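Long-range contact in DNA gyrase, B subunit, truncated (Myxococcus xanthus, PDB 3CWV), which is the B subunit of a DNA gyrase and probably binds and hydrolyses ATP to drive passage of one DNA duplex through another: residues A[63-68]-A[152-157]. Sequence-based numbering, arbitrary orientation.
Sequences SIALFC and GVRVHF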
loop_
_atom_site.group_PDB
_atom_site.type_symbol
_atom_site.label_atom_id
_atom_site.label_comp_id
_atom_site.label_asym_id
_atom_site.label_seq_id
_atom_site.Cartn_x
_atom_site.Cartn_y
_atom_site.Cartn_z
ATOM N N SER A 63 5.636 -4.717 20.972
ATOM C CA SER A 63 6.627 -4.487 19.924
ATOM C C SER A 63 6.064 -4.899 18.552
ATOM O O SER A 63 5.048 -5.594 18.448
ATOM C CB SER A 63 7.929 -5.234 20.230
ATOM O OG SER A 63 7.798 -6.620 19.953
ATOM N N ILE A 64 6.754 -4.474 17.495
ATOM C CA ILE A 64 6.317 -4.711 16.133
ATOM C C ILE A 64 7.576 -5.126 15.378
ATOM O O ILE A 64 8.629 -4.519 15.570
ATOM C CB ILE A 64 5.824 -3.384 15.489
ATOM C CG1 ILE A 64 4.482 -2.956 16.075
ATOM C CG2 ILE A 64 5.685 -3.513 13.939
ATOM C CD1 ILE A 64 3.269 -3.742 15.549
ATOM N N ALA A 65 7.502 -6.148 14.544
ATOM C CA ALA A 65 8.666 -6.366 13.663
ATOM C C ALA A 65 8.201 -6.528 12.231
ATOM O O ALA A 65 7.161 -7.156 11.974
ATOM C CB ALA A 65 9.480 -7.587 14.108
ATOM N N LEU A 66 8.967 -5.974 11.291
ATOM C CA LEU A 66 8.684 -6.198 9.871
ATOM C C LEU A 66 9.958 -6.753 9.247
ATOM O O LEU A 66 11.034 -6.186 9.469
ATOM C CB LEU A 66 8.286 -4.877 9.190
ATOM C CG LEU A 66 8.002 -5.050 7.678
ATOM C CD1 LEU A 66 6.554 -5.101 7.419
ATOM C CD2 LEU A 66 8.658 -3.971 6.877
ATOM N N PHE A 67 9.839 -7.879 8.539
ATOM C CA PHE A 67 10.945 -8.429 7.753
ATOM C C PHE A 67 10.603 -8.398 6.271
ATOM O O PHE A 67 9.462 -8.673 5.889
ATOM C CB PHE A 67 11.286 -9.863 8.192
ATOM C CG PHE A 67 12.287 -10.545 7.281
ATOM C CD1 PHE A 67 13.643 -10.352 7.463
ATOM C CD2 PHE A 67 11.855 -11.341 6.223
ATOM C CE1 PHE A 67 14.577 -10.945 6.608
ATOM C CE2 PHE A 67 12.776 -11.944 5.366
ATOM C CZ PHE A 67 14.138 -11.751 5.562
ATOM N N CYS A 68 11.602 -8.071 5.440
ATOM C CA CYS A 68 11.444 -8.033 3.990
ATOM C C CYS A 68 12.625 -8.749 3.349
ATOM O O CYS A 68 13.741 -8.535 3.783
ATOM C CB CYS A 68 11.509 -6.594 3.510
ATOM S SG CYS A 68 10.099 -5.625 3.935
ATOM N N GLY A 152 18.030 -9.724 3.110
ATOM C CA GLY A 152 16.802 -9.362 3.824
ATOM C C GLY A 152 17.094 -8.359 4.905
ATOM O O GLY A 152 18.248 -8.140 5.272
ATOM N N VAL A 153 16.029 -7.746 5.418
ATOM C CA VAL A 153 16.167 -6.756 6.461
ATOM C C VAL A 153 14.968 -6.909 7.419
ATOM O O VAL A 153 13.840 -7.104 6.970
ATOM C CB VAL A 153 16.282 -5.316 5.888
ATOM C CG1 VAL A 153 15.212 -5.070 4.822
ATOM C CG2 VAL A 153 16.235 -4.266 7.010
ATOM N N ARG A 154 15.259 -6.902 8.709
ATOM C CA ARG A 154 14.216 -6.883 9.747
ATOM C C ARG A 154 14.337 -5.619 10.593
ATOM O O ARG A 154 15.421 -5.264 11.028
ATOM C CB ARG A 154 14.357 -8.121 10.641
ATOM C CG ARG A 154 13.305 -8.245 11.766
ATOM C CD ARG A 154 13.752 -9.421 12.686
ATOM N NE ARG A 154 12.685 -9.865 13.584
ATOM C CZ ARG A 154 12.637 -9.632 14.901
ATOM N NH1 ARG A 154 11.621 -10.108 15.614
ATOM N NH2 ARG A 154 13.600 -8.949 15.510
ATOM N N VAL A 155 13.213 -4.955 10.843
ATOM C CA VAL A 155 13.204 -3.780 11.698
ATOM C C VAL A 155 12.252 -4.143 12.837
ATOM O O VAL A 155 11.109 -4.455 12.584
ATOM C CB VAL A 155 12.646 -2.545 10.972
ATOM C CG1 VAL A 155 12.510 -1.361 11.947
ATOM C CG2 VAL A 155 13.569 -2.138 9.836
ATOM N N HIS A 156 12.755 -4.173 14.057
ATOM C CA HIS A 156 11.925 -4.534 15.222
ATOM C C HIS A 156 11.948 -3.308 16.115
ATOM O O HIS A 156 13.017 -2.802 16.392
ATOM C CB HIS A 156 12.549 -5.704 15.977
ATOM C CG HIS A 156 11.902 -5.976 17.304
ATOM N ND1 HIS A 156 12.337 -5.407 18.485
ATOM C CD2 HIS A 156 10.828 -6.730 17.625
ATOM C CE1 HIS A 156 11.579 -5.836 19.481
ATOM N NE2 HIS A 156 10.662 -6.651 18.984
ATOM N N PHE A 157 10.791 -2.838 16.592
ATOM C CA PHE A 157 10.798 -1.634 17.423
ATOM C C PHE A 157 9.649 -1.637 18.423
ATOM O O PHE A 157 8.689 -2.400 18.293
ATOM C CB PHE A 157 10.773 -0.335 16.583
ATOM C CG PHE A 157 9.450 -0.059 15.921
ATOM C CD1 PHE A 157 8.558 0.843 16.483
ATOM C CD2 PHE A 157 9.090 -0.707 14.750
ATOM C CE1 PHE A 157 7.307 1.095 15.868
ATOM C CE2 PHE A 157 7.855 -0.467 14.135
ATOM C CZ PHE A 157 6.957 0.420 14.699
#
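Ile64, Leu66 and Cys68 exchange paired N-H...O bonds with Phe157, Val155 and Val153, six bonds of 2.9 Å from donor N to acceptor O that join two antiparallel strands, their axes 4.7 Å apart. These three pairs, all on one face of the sheet, meet helix 28-47 through Ile64, Leu66, Cys68 and Phe157. With CG between its backbone N and carbonyl carbon (chi1 72°), Phe157 lies alongside Ile64 and brings CE2 to 3.7 Å from Ile64 CG2. Ala65, Phe67, Arg154 and His156 occupy the other face. The strands are central neighbours in the mixed sheet of the N-terminal GHKL-type ATPase domain expected of GyrB, strand 53-58 beside 63-68 and strand 109-118 beside 152-157. Arg154 reaches diagonally over Ala65; one guanidinium face lies over the methyl, off-centre near the rim, NH1 3.6 Å from Ala65 CB, with a weak, long ion pair to Glu57 beyond. Arg154 CB meets the edge of the Phe67 ring, whose CE1 lies 3.9 Å from CA of Gly152, a residue with no side chain to hold the ring off. Ala65 CB likewise sits at the edge of the His156 imidazole, 3.9 Å from CD2. With CG anti to the backbone N (chi1 170°), this ring comes up beside Ser63, whose OG lies 3.0 Å from His156 NE2 and hydrogen-bonds to Asp61. Without the imidazole, an alanine here would probably open a gap beside Ser63 CB and the Ala65 methyl, leaving both less tightly packed.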